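Local atomic coordinates of secreted protein (Streptomyces lividans TK24, PDB entry 5LXZ), a protein that binds copper and probably works as a metalloradical oxidase of the galactose oxidase-like AA5 family. Residues 114-119 and 204-209; 131-136 and 193-198; 539-544 and 583-588; 410-415 and 554-559. The protein carries 1 engineered substitution. All blocks are in the same frame, centred on the assembly; numbering follows the deposited sequence.

Interaction 1 (114-119 and 204-209); sequences MVVHNE and RNTYGI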
# COMPACT_ATOMS: atom_id res chain seq x y z
N MET A 114 -17.37 -18.18 6.22
CA MET A 114 -18.32 -18.13 5.12
C MET A 114 -19.45 -17.20 5.49
O MET A 114 -20.05 -17.33 6.58
CB MET A 114 -18.89 -19.53 4.91
CG MET A 114 -19.84 -19.70 3.74
SD MET A 114 -19.04 -19.51 2.15
CE MET A 114 -17.81 -20.81 2.18
N VAL A 115 -19.77 -16.25 4.61
CA VAL A 115 -20.92 -15.37 4.82
C VAL A 115 -22.05 -15.98 4.03
O VAL A 115 -22.06 -15.93 2.82
CB VAL A 115 -20.65 -13.94 4.39
CG1 VAL A 115 -21.91 -13.07 4.61
CG2 VAL A 115 -19.45 -13.42 5.14
N VAL A 116 -23.04 -16.55 4.72
CA VAL A 116 -24.15 -17.16 4.02
C VAL A 116 -25.20 -16.09 3.80
O VAL A 116 -25.52 -15.34 4.72
CB VAL A 116 -24.73 -18.36 4.80
CG1 VAL A 116 -25.82 -19.06 4.00
CG2 VAL A 116 -23.63 -19.32 5.27
N HIS A 117 -25.72 -16.06 2.58
CA HIS A 117 -26.72 -15.12 2.11
C HIS A 117 -28.05 -15.84 1.99
O HIS A 117 -28.11 -16.92 1.47
CB HIS A 117 -26.34 -14.59 0.73
CG HIS A 117 -25.24 -13.60 0.74
ND1 HIS A 117 -23.98 -13.89 1.21
CD2 HIS A 117 -25.20 -12.32 0.32
CE1 HIS A 117 -23.21 -12.83 1.09
NE2 HIS A 117 -23.91 -11.87 0.55
N ASN A 118 -29.12 -15.22 2.51
CA ASN A 118 -30.48 -15.72 2.35
C ASN A 118 -31.30 -14.63 1.68
O ASN A 118 -31.55 -13.58 2.28
CB ASN A 118 -31.05 -16.09 3.71
CG ASN A 118 -32.50 -16.52 3.64
OD1 ASN A 118 -33.03 -16.87 2.59
ND2 ASN A 118 -33.16 -16.53 4.81
N GLU A 119 -31.69 -14.89 0.43
CA GLU A 119 -32.50 -13.96 -0.35
C GLU A 119 -34.00 -14.10 -0.06
O GLU A 119 -34.78 -13.35 -0.60
CB GLU A 119 -32.26 -14.18 -1.84
CG GLU A 119 -30.81 -13.95 -2.24
CD GLU A 119 -30.62 -13.87 -3.74
OE1 GLU A 119 -31.47 -14.36 -4.49
OE2 GLU A 119 -29.58 -13.31 -4.15
N ARG A 204 -31.90 -21.56 -4.90
CA ARG A 204 -31.80 -20.26 -5.58
C ARG A 204 -31.52 -19.14 -4.59
O ARG A 204 -30.73 -18.24 -4.86
CB ARG A 204 -33.08 -19.94 -6.36
CG ARG A 204 -33.35 -20.86 -7.55
CD ARG A 204 -34.47 -20.31 -8.44
NE ARG A 204 -35.73 -20.14 -7.71
CZ ARG A 204 -36.62 -21.10 -7.45
NH1 ARG A 204 -36.45 -22.35 -7.87
NH2 ARG A 204 -37.74 -20.81 -6.76
N ASN A 205 -32.10 -19.26 -3.39
CA ASN A 205 -32.06 -18.19 -2.42
C ASN A 205 -30.93 -18.23 -1.41
O ASN A 205 -30.76 -17.27 -0.67
CB ASN A 205 -33.38 -18.23 -1.63
CG ASN A 205 -34.61 -17.91 -2.47
OD1 ASN A 205 -34.53 -17.23 -3.47
ND2 ASN A 205 -35.77 -18.41 -2.04
N THR A 206 -30.17 -19.32 -1.34
CA THR A 206 -29.17 -19.48 -0.30
C THR A 206 -27.83 -19.76 -0.96
O THR A 206 -27.72 -20.71 -1.74
CB THR A 206 -29.52 -20.64 0.66
OG1 THR A 206 -30.93 -20.64 0.89
CG2 THR A 206 -28.79 -20.49 1.98
N TYR A 207 -26.84 -18.93 -0.65
CA TYR A 207 -25.46 -19.20 -1.14
C TYR A 207 -24.46 -18.57 -0.19
O TYR A 207 -24.82 -17.74 0.64
CB TYR A 207 -25.27 -18.65 -2.55
CG TYR A 207 -25.51 -17.18 -2.66
CD1 TYR A 207 -26.80 -16.68 -2.85
CD2 TYR A 207 -24.47 -16.28 -2.53
CE1 TYR A 207 -27.02 -15.33 -2.93
CE2 TYR A 207 -24.69 -14.92 -2.60
CZ TYR A 207 -25.97 -14.45 -2.79
OH TYR A 207 -26.15 -13.08 -2.87
N GLY A 208 -23.20 -18.94 -0.33
CA GLY A 208 -22.15 -18.41 0.51
C GLY A 208 -21.23 -17.51 -0.26
O GLY A 208 -21.13 -17.65 -1.50
N ILE A 209 -20.65 -16.57 0.43
CA ILE A 209 -19.50 -15.80 -0.09
C ILE A 209 -18.39 -15.87 0.92
O ILE A 209 -18.60 -15.58 2.09
CB ILE A 209 -19.83 -14.32 -0.37
CG1 ILE A 209 -21.01 -14.22 -1.34
CG2 ILE A 209 -18.59 -13.58 -0.90
CD1 ILE A 209 -20.69 -14.42 -2.79
O HOH W 1 -33.24 -19.45 1.85

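Interaction 2 (131-136 and 193-198); sequences TKFTGK and YRVQGL. With PO4 (phosphate ion), chain F.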
# COMPACT_ATOMS: atom_id res chain seq x y z
N THR A 131 -22.62 -29.00 6.91
CA THR A 131 -23.04 -28.47 5.60
C THR A 131 -21.79 -28.24 4.74
O THR A 131 -20.80 -27.67 5.21
CB THR A 131 -23.85 -27.18 5.76
OG1 THR A 131 -25.09 -27.48 6.42
CG2 THR A 131 -24.19 -26.49 4.42
N LYS A 132 -21.89 -28.68 3.48
CA LYS A 132 -20.81 -28.55 2.51
C LYS A 132 -21.08 -27.37 1.61
O LYS A 132 -22.20 -27.16 1.15
CB LYS A 132 -20.73 -29.79 1.66
CG LYS A 132 -20.10 -30.97 2.36
CD LYS A 132 -20.16 -32.24 1.53
CE LYS A 132 -19.39 -33.37 2.20
NZ LYS A 132 -19.16 -34.43 1.19
N PHE A 133 -20.03 -26.57 1.40
CA PHE A 133 -20.08 -25.36 0.59
C PHE A 133 -19.03 -25.56 -0.48
O PHE A 133 -17.89 -25.85 -0.15
CB PHE A 133 -19.69 -24.15 1.42
CG PHE A 133 -20.64 -23.83 2.52
CD1 PHE A 133 -20.49 -24.45 3.76
CD2 PHE A 133 -21.65 -22.89 2.34
CE1 PHE A 133 -21.36 -24.13 4.79
CE2 PHE A 133 -22.52 -22.56 3.39
CZ PHE A 133 -22.36 -23.20 4.60
N THR A 134 -19.40 -25.40 -1.76
CA THR A 134 -18.47 -25.67 -2.87
C THR A 134 -18.33 -24.40 -3.72
O THR A 134 -19.32 -23.82 -4.13
CB THR A 134 -18.93 -26.85 -3.70
OG1 THR A 134 -19.03 -27.99 -2.84
CG2 THR A 134 -17.99 -27.17 -4.81
N GLY A 135 -17.09 -23.99 -3.98
CA GLY A 135 -16.86 -22.74 -4.70
C GLY A 135 -17.27 -22.92 -6.14
O GLY A 135 -16.82 -23.84 -6.85
N LYS A 136 -18.12 -22.03 -6.63
CA LYS A 136 -18.63 -22.19 -7.98
C LYS A 136 -17.55 -22.01 -9.05
O LYS A 136 -17.60 -22.62 -10.12
CB LYS A 136 -19.81 -21.24 -8.20
CG LYS A 136 -20.97 -21.65 -7.32
CD LYS A 136 -22.07 -20.61 -7.36
CE LYS A 136 -23.20 -20.99 -6.43
NZ LYS A 136 -24.25 -19.96 -6.41
N TYR A 193 -20.26 -19.63 -3.14
CA TYR A 193 -20.28 -21.04 -2.77
C TYR A 193 -21.67 -21.60 -2.85
O TYR A 193 -22.59 -21.01 -2.31
CB TYR A 193 -19.73 -21.24 -1.34
CG TYR A 193 -18.24 -21.08 -1.32
CD1 TYR A 193 -17.66 -19.81 -1.36
CD2 TYR A 193 -17.40 -22.16 -1.34
CE1 TYR A 193 -16.29 -19.64 -1.38
CE2 TYR A 193 -16.02 -22.02 -1.39
CZ TYR A 193 -15.45 -20.75 -1.41
OH TYR A 193 -14.07 -20.64 -1.51
N ARG A 194 -21.82 -22.74 -3.50
CA ARG A 194 -23.07 -23.48 -3.55
C ARG A 194 -23.22 -24.26 -2.24
O ARG A 194 -22.30 -24.85 -1.79
CB ARG A 194 -23.05 -24.44 -4.75
CG ARG A 194 -24.46 -24.95 -5.11
CD ARG A 194 -24.40 -25.98 -6.23
NE ARG A 194 -23.92 -27.27 -5.78
CZ ARG A 194 -24.67 -28.24 -5.25
NH1 ARG A 194 -25.95 -28.04 -5.03
NH2 ARG A 194 -24.11 -29.38 -4.89
N VAL A 195 -24.42 -24.22 -1.66
CA VAL A 195 -24.72 -25.01 -0.47
C VAL A 195 -25.25 -26.36 -0.90
O VAL A 195 -26.33 -26.45 -1.48
CB VAL A 195 -25.78 -24.32 0.39
CG1 VAL A 195 -26.06 -25.15 1.65
CG2 VAL A 195 -25.31 -22.92 0.75
N GLN A 196 -24.48 -27.41 -0.63
CA GLN A 196 -24.88 -28.75 -1.05
C GLN A 196 -26.12 -29.23 -0.27
O GLN A 196 -26.24 -28.99 0.92
CB GLN A 196 -23.76 -29.74 -0.85
CG GLN A 196 -22.55 -29.47 -1.71
CD GLN A 196 -21.57 -30.63 -1.73
OE1 GLN A 196 -21.90 -31.79 -1.38
NE2 GLN A 196 -20.36 -30.34 -2.15
N GLY A 197 -27.02 -29.90 -0.97
CA GLY A 197 -28.19 -30.50 -0.34
C GLY A 197 -29.45 -29.69 -0.35
O GLY A 197 -30.49 -30.21 0.00
N LEU A 198 -29.39 -28.42 -0.77
CA LEU A 198 -30.59 -27.63 -0.99
C LEU A 198 -31.10 -27.83 -2.44
O LEU A 198 -30.33 -28.15 -3.36
CB LEU A 198 -30.28 -26.16 -0.77
CG LEU A 198 -29.68 -25.74 0.58
CD1 LEU A 198 -29.53 -24.23 0.61
CD2 LEU A 198 -30.56 -26.18 1.75
P PO4 F . -20.95 -29.11 -6.91
O1 PO4 F . -21.71 -30.22 -6.21
O2 PO4 F . -21.25 -27.81 -6.24
O3 PO4 F . -19.46 -29.48 -6.89
O4 PO4 F . -21.35 -29.06 -8.34
O HOH W 2 -24.40 -29.98 2.73

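Interaction 3 (539-544 and 583-588); sequences RLIRPS and WYMMFV. With EDO (1,2-ethanediol), chain K.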
# COMPACT_ATOMS: atom_id res chain seq x y z
N ARG A 539 15.00 18.15 -8.68
CA ARG A 539 13.85 17.26 -8.55
C ARG A 539 12.97 17.70 -7.40
O ARG A 539 13.46 17.98 -6.29
CB ARG A 539 14.35 15.83 -8.31
CG ARG A 539 15.14 15.21 -9.43
CD ARG A 539 14.25 14.99 -10.64
NE ARG A 539 14.97 14.42 -11.79
CZ ARG A 539 15.47 15.13 -12.80
NH1 ARG A 539 15.42 16.45 -12.82
NH2 ARG A 539 16.09 14.49 -13.79
N LEU A 540 11.67 17.73 -7.67
CA LEU A 540 10.66 17.95 -6.67
C LEU A 540 10.05 16.60 -6.35
O LEU A 540 9.47 15.99 -7.23
CB LEU A 540 9.65 18.89 -7.25
CG LEU A 540 8.95 19.85 -6.42
CD1 LEU A 540 9.86 20.73 -5.56
CD2 LEU A 540 7.98 20.69 -7.27
N ILE A 541 10.27 16.10 -5.14
CA ILE A 541 9.88 14.73 -4.79
C ILE A 541 8.82 14.78 -3.72
O ILE A 541 9.02 15.34 -2.63
CB ILE A 541 11.08 13.91 -4.33
CG1 ILE A 541 12.19 14.02 -5.37
CG2 ILE A 541 10.62 12.47 -4.09
CD1 ILE A 541 13.34 13.09 -5.17
N ARG A 542 7.68 14.18 -4.03
CA ARG A 542 6.59 14.17 -3.09
C ARG A 542 6.93 13.15 -1.99
O ARG A 542 7.36 12.07 -2.29
CB ARG A 542 5.29 13.81 -3.80
CG ARG A 542 4.05 14.15 -2.98
CD ARG A 542 2.78 14.01 -3.80
NE ARG A 542 1.56 14.39 -3.06
CZ ARG A 542 1.06 15.63 -2.94
NH1 ARG A 542 1.62 16.70 -3.52
NH2 ARG A 542 -0.07 15.79 -2.31
N PRO A 543 6.74 13.49 -0.71
CA PRO A 543 7.06 12.57 0.37
C PRO A 543 6.23 11.32 0.30
O PRO A 543 5.08 11.37 -0.12
CB PRO A 543 6.72 13.35 1.65
CG PRO A 543 6.08 14.55 1.21
CD PRO A 543 6.36 14.81 -0.21
N SER A 544 6.81 10.21 0.72
CA SER A 544 6.13 8.94 0.68
C SER A 544 5.13 8.83 1.80
O SER A 544 5.35 9.33 2.91
CB SER A 544 7.13 7.80 0.85
OG SER A 544 7.75 7.51 -0.38
N TRP A 583 3.10 19.58 -0.44
CA TRP A 583 4.47 19.84 -0.08
C TRP A 583 5.38 18.80 -0.72
O TRP A 583 5.05 17.62 -0.78
CB TRP A 583 4.63 19.79 1.42
CG TRP A 583 4.08 20.97 2.12
CD1 TRP A 583 2.76 21.19 2.45
CD2 TRP A 583 4.80 22.11 2.56
NE1 TRP A 583 2.65 22.37 3.13
CE2 TRP A 583 3.88 22.96 3.21
CE3 TRP A 583 6.14 22.46 2.51
CZ2 TRP A 583 4.27 24.15 3.80
CZ3 TRP A 583 6.52 23.65 3.07
CH2 TRP A 583 5.59 24.48 3.72
N TYR A 584 6.57 19.24 -1.10
CA TYR A 584 7.56 18.47 -1.78
C TYR A 584 8.93 18.75 -1.19
O TYR A 584 9.22 19.86 -0.75
CB TYR A 584 7.65 18.86 -3.24
CG TYR A 584 6.46 18.48 -4.09
CD1 TYR A 584 5.31 19.26 -4.09
CD2 TYR A 584 6.48 17.34 -4.89
CE1 TYR A 584 4.22 18.90 -4.85
CE2 TYR A 584 5.40 16.99 -5.67
CZ TYR A 584 4.26 17.75 -5.63
OH TYR A 584 3.19 17.40 -6.43
N MET A 585 9.79 17.73 -1.25
CA MET A 585 11.23 17.90 -1.08
C MET A 585 11.86 18.35 -2.37
O MET A 585 11.67 17.71 -3.40
CB MET A 585 11.87 16.61 -0.67
CG MET A 585 11.57 16.18 0.75
SD MET A 585 12.28 14.58 1.17
CE MET A 585 11.26 13.43 0.25
N MET A 586 12.64 19.44 -2.36
CA MET A 586 13.40 19.81 -3.53
C MET A 586 14.86 19.46 -3.31
O MET A 586 15.49 19.97 -2.38
CB MET A 586 13.25 21.28 -3.88
CG MET A 586 13.77 21.55 -5.29
SD MET A 586 13.81 23.30 -5.67
CE MET A 586 15.27 23.83 -4.79
N PHE A 587 15.37 18.63 -4.19
CA PHE A 587 16.77 18.21 -4.17
C PHE A 587 17.46 18.75 -5.42
O PHE A 587 16.90 18.73 -6.53
CB PHE A 587 16.91 16.68 -4.24
CG PHE A 587 16.50 15.96 -3.00
CD1 PHE A 587 17.40 15.68 -1.99
CD2 PHE A 587 15.19 15.45 -2.87
CE1 PHE A 587 17.03 14.94 -0.86
CE2 PHE A 587 14.83 14.73 -1.76
CZ PHE A 587 15.73 14.43 -0.79
N VAL A 588 18.72 19.17 -5.27
CA VAL A 588 19.53 19.48 -6.44
C VAL A 588 20.67 18.49 -6.47
O VAL A 588 21.23 18.16 -5.41
CB VAL A 588 20.01 20.96 -6.45
CG1 VAL A 588 18.79 21.87 -6.28
CG2 VAL A 588 21.07 21.26 -5.39
C1 EDO K . 15.87 18.20 -15.93
O1 EDO K . 16.38 16.91 -15.60
C2 EDO K . 16.50 19.34 -15.12
O2 EDO K . 16.25 19.26 -13.69

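Interaction 4 (410-415 and 554-559); sequences ASILPD and QRSIAL. With EDO (1,2-ethanediol), chain K.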
# COMPACT_ATOMS: atom_id res chain seq x y z
N ALA A 410 10.36 -0.15 -2.44
CA ALA A 410 10.78 0.58 -3.59
C ALA A 410 10.61 2.06 -3.39
O ALA A 410 9.49 2.52 -3.17
CB ALA A 410 10.09 0.11 -4.85
N SER A 411 11.72 2.79 -3.37
CA SER A 411 11.71 4.22 -3.08
C SER A 411 12.49 4.97 -4.15
O SER A 411 13.62 4.58 -4.47
CB SER A 411 12.37 4.49 -1.71
OG SER A 411 11.43 4.29 -0.63
N ILE A 412 11.91 6.02 -4.69
CA ILE A 412 12.58 6.90 -5.64
C ILE A 412 13.64 7.72 -4.91
O ILE A 412 13.40 8.23 -3.81
CB ILE A 412 11.58 7.87 -6.26
CG1 ILE A 412 10.50 7.09 -7.05
CG2 ILE A 412 12.28 8.87 -7.15
CD1 ILE A 412 9.35 8.00 -7.43
N LEU A 413 14.84 7.81 -5.48
CA LEU A 413 15.91 8.65 -4.94
C LEU A 413 16.10 9.90 -5.79
O LEU A 413 15.72 9.92 -6.97
CB LEU A 413 17.24 7.86 -4.95
CG LEU A 413 17.49 6.97 -3.71
CD1 LEU A 413 16.37 6.10 -3.28
CD2 LEU A 413 18.78 6.16 -3.91
N PRO A 414 16.76 10.92 -5.22
CA PRO A 414 16.89 12.20 -5.92
C PRO A 414 17.80 12.27 -7.13
O PRO A 414 17.77 13.28 -7.86
CB PRO A 414 17.33 13.16 -4.83
CG PRO A 414 17.93 12.32 -3.81
CD PRO A 414 17.20 11.02 -3.83
N ASP A 415 18.56 11.21 -7.38
CA ASP A 415 19.38 11.12 -8.58
C ASP A 415 18.68 10.38 -9.73
O ASP A 415 19.32 10.06 -10.73
CB ASP A 415 20.72 10.48 -8.26
CG ASP A 415 20.60 9.05 -7.81
OD1 ASP A 415 19.48 8.56 -7.54
OD2 ASP A 415 21.64 8.36 -7.73
N GLN A 554 4.57 8.96 -3.59
CA GLN A 554 5.87 9.35 -4.07
C GLN A 554 5.87 9.52 -5.60
O GLN A 554 5.27 8.76 -6.32
CB GLN A 554 7.04 8.46 -3.59
CG GLN A 554 6.99 7.12 -4.25
CD GLN A 554 8.16 6.21 -3.91
OE1 GLN A 554 9.28 6.62 -3.68
NE2 GLN A 554 7.89 4.94 -3.95
N ARG A 555 6.56 10.58 -6.04
CA ARG A 555 6.79 10.85 -7.46
C ARG A 555 7.87 11.90 -7.46
O ARG A 555 7.96 12.70 -6.50
CB ARG A 555 5.53 11.37 -8.18
CG ARG A 555 4.78 12.50 -7.48
CD ARG A 555 3.62 13.03 -8.29
NE ARG A 555 2.64 11.96 -8.58
CZ ARG A 555 1.79 11.97 -9.60
NH1 ARG A 555 1.78 12.98 -10.45
NH2 ARG A 555 0.95 10.95 -9.78
N SER A 556 8.69 11.88 -8.49
CA SER A 556 9.78 12.85 -8.60
C SER A 556 9.64 13.59 -9.91
O SER A 556 9.63 12.99 -10.97
CB SER A 556 11.08 12.09 -8.59
OG SER A 556 12.15 13.01 -8.79
N ILE A 557 9.51 14.90 -9.82
CA ILE A 557 9.19 15.76 -10.95
C ILE A 557 10.43 16.56 -11.31
O ILE A 557 11.04 17.19 -10.46
CB ILE A 557 8.05 16.70 -10.56
CG1 ILE A 557 6.81 15.85 -10.22
CG2 ILE A 557 7.76 17.70 -11.67
CD1 ILE A 557 5.90 16.53 -9.24
N ALA A 558 10.83 16.50 -12.58
CA ALA A 558 11.98 17.35 -12.99
C ALA A 558 11.64 18.81 -13.06
O ALA A 558 10.59 19.15 -13.60
CB ALA A 558 12.45 16.89 -14.36
N LEU A 559 12.53 19.68 -12.59
CA LEU A 559 12.35 21.13 -12.71
C LEU A 559 13.41 21.72 -13.61
O LEU A 559 14.57 21.40 -13.50
CB LEU A 559 12.47 21.83 -11.37
CG LEU A 559 11.67 21.39 -10.17
CD1 LEU A 559 11.57 22.44 -9.08
CD2 LEU A 559 10.30 20.91 -10.53
C1 EDO K . 15.87 18.20 -15.93
O1 EDO K . 16.38 16.91 -15.60
C2 EDO K . 16.50 19.34 -15.12
O2 EDO K . 16.25 19.26 -13.69
O HOH W 3 10.33 6.83 -0.38
O HOH W 4 10.87 8.52 -2.59
O HOH W 5 14.46 11.68 -8.82

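Interaction 1 (114-119 and 204-209)
H117 and Y207 face each other as an antiparallel hydrogen-bonded pair, and their side chains, on one side of the sheet, make the tight part of this contact. H117 N donates to Y207 O over 2.7 Å; the return bond from Y207 N to H117 O is longer, 3.2 Å. The tyrosine CG takes the crowded position between its backbone N and carbonyl carbon (chi1 59°), which brings the ring beneath H117 CB. That CB sits over one face, 3.7 Å from the Y207 ring centroid, a CH-pi contact, while the two ring planes, 18° apart, are displaced sidelong, with little of one ring above the other. Histidine suits the place because its ring is fixed as well as packed: ND1 donates to V115 O (3.2 Å), which lies in the imidazole plane, and I209 N reaches the same oxygen at 2.8 Å from the other face of the carbonyl. I209 CG1 packs obliquely on CE1 of H117. On the other side of the sheet G208 CA lies 3.7 Å from M114 SD, where a side chain would collide with the sulfur. Toward solvent the contact loosens. E119 N still donates to N205 O (2.8 Å), but the side chains of E119 and R204 are exposed. Nearby a water donates to both N118 OD1 and T206 OG1, which also bond N120 N and D202 O. In the barrel domain, strand 164-177 pairs with the far edge of strand 111-118, and strand 191-195 flanks strand 206-210, with G208 bonded to Y193.

Interaction 2 (131-136 and 193-198)
Within the GlxA beta barrel domain, strand 132-135 runs antiparallel to strand 191-195, with F133 opposite V195, T134 opposite R194 and G135 opposite Y193. T134 and R194 form the hydrogen-bonded pair, R194 N reaching T134 O at 2.8 Å and T134 N reaching R194 O at 3.0 Å. Q196 N extends the ladder to K132 O, then a type II turn from V195 to L198 leaves the strand, its positive phi at G197 calling for glycine. Q196 suits the strand's end because its extended side chain turns back across it: NE2 donates to T134 OG1 over 2.8 Å, the hydroxyl lying in the amide plane, and the amide rests on the aliphatic part of K132, with Q196 OE1 3.4 Å from K132 CD. T134 OG1 also bonds T141 OG1. A leucine in place of Q196 would probably leave T134 OG1 without its amide donor, with the T141 bond remaining. Beside T134 the R194 guanidinium grips a phosphate, probably from the crystallisation liquor, through NE to O2 (2.8 Å) and NH2 to O1 (2.9 Å). On the opposite side of the sheet the packing is apolar. G135 CA lies over the Y193 ring, 3.8 Å from its centroid, and the absence of a side chain permits that closeness; the phenol OH bonds N138. V195 fills in beside F133, its CG1 3.6 Å from T131 CG2. Strand 141-144 pairs with the far edge of 132-135, strand 206-210 borders 191-195, and F133 packs onto M114 and V116 of strand 111-118.

Interaction 3 (539-544 and 583-588)
L540 and Y584 meet at about a right angle on one side of an antiparallel strand pair. The leucine's branched end is the bump: CG rests 3.6 Å from Y584 CB, CD1 fills the hollow between that CB and M586 CB (3.8 Å from the latter), and CD2 lies over one face of the tyrosine ring, toward its rim. With Y584 CG anti to its carbonyl carbon (chi1 -69°), the flat ring lies alongside L540. R542 crosses this ring obliquely, its CB 3.7 Å from Y584 CE2; NH2 bonds S581 O, and the tyrosine OH bonds Q580 O. Were Y584 replaced by an alanine, a gap would probably open beside L540 and the R542 chain, and Q580 O would lose its hydroxyl partner. On the other side I541 CD1 lies against the F587 ring, 3.8 Å from CD2, the side chains crossing at about a right angle. Rigid P543 closes the pairing, its CD 3.2 Å from W583 O. Paired backbone bonds, such as I541 N to M585 O at 2.8 Å, stitch the strands. The end of R539 leads away to a salt bridge with D416 and a bound ethanediol. In the early set domain, strand 556-564 borders 535-541 and strand 599-603 borders 582-590; from another sheet, L466 packs against I541, M585 and F587.

Interaction 4 (410-415 and 554-559)
A kelch blade meets the early set domain here, where Q554 reaches strand 409-412, an edge strand of its four-stranded propeller blade. The glutamine amide pairs with the strand as a neighbouring peptide group would: NE2 donates to A410 O over 3.0 Å, and OE1 accepts from I412 N at 2.9 Å in a nearly straight bond (170°). Glutamine suits the task because it carries a donor and an acceptor on one flat group. Its CG lodges between its own backbone N and carbonyl carbon (chi1 71°), and the extended remainder of the chain carries the amide across to the blade. A water also donates to OE1, 2.7 Å away, and to I412 O, so this amide oxygen is gripped by more than the strand NH. Next to the amide, I412 adds the apolar contacts: CD1 lies 3.8 Å from R555 CA, and CG2 3.7 Å from S556 CB, while V355 of the preceding blade in sequence touches the same isoleucine. R555 turns its chain away, with its guanidinium bonding L578 O and L303 O. S556 is small enough for its CB to lie against I412. Its hydroxyl, swung away from the backbone N, donates to a water 2.7 Å from OG, and that water in turn donates to L413 O at 2.8 Å.

Overall arrangement
The four contacts form two clusters on opposite sides of the chain's centre. Interactions 1 and 2, about 10 Å apart between centres, belong to one sheet of the GlxA beta barrel domain; strands 191-195 and 206-210 adjoin in it, and interaction 2 is nested inside the loop closed by interaction 1. Interaction 3 lies in the early set sheet, which interaction 4, about 7 Å away between centres, joins through strand 556-564, the neighbour of 535-541; their segments alternate along the chain. The centres of interactions 1 and 2 lie about 48 to 54 Å from those of 3 and 4, which follow in series. Interaction 4 alone bridges two domains, tying the kelch propeller to the C-terminal domain.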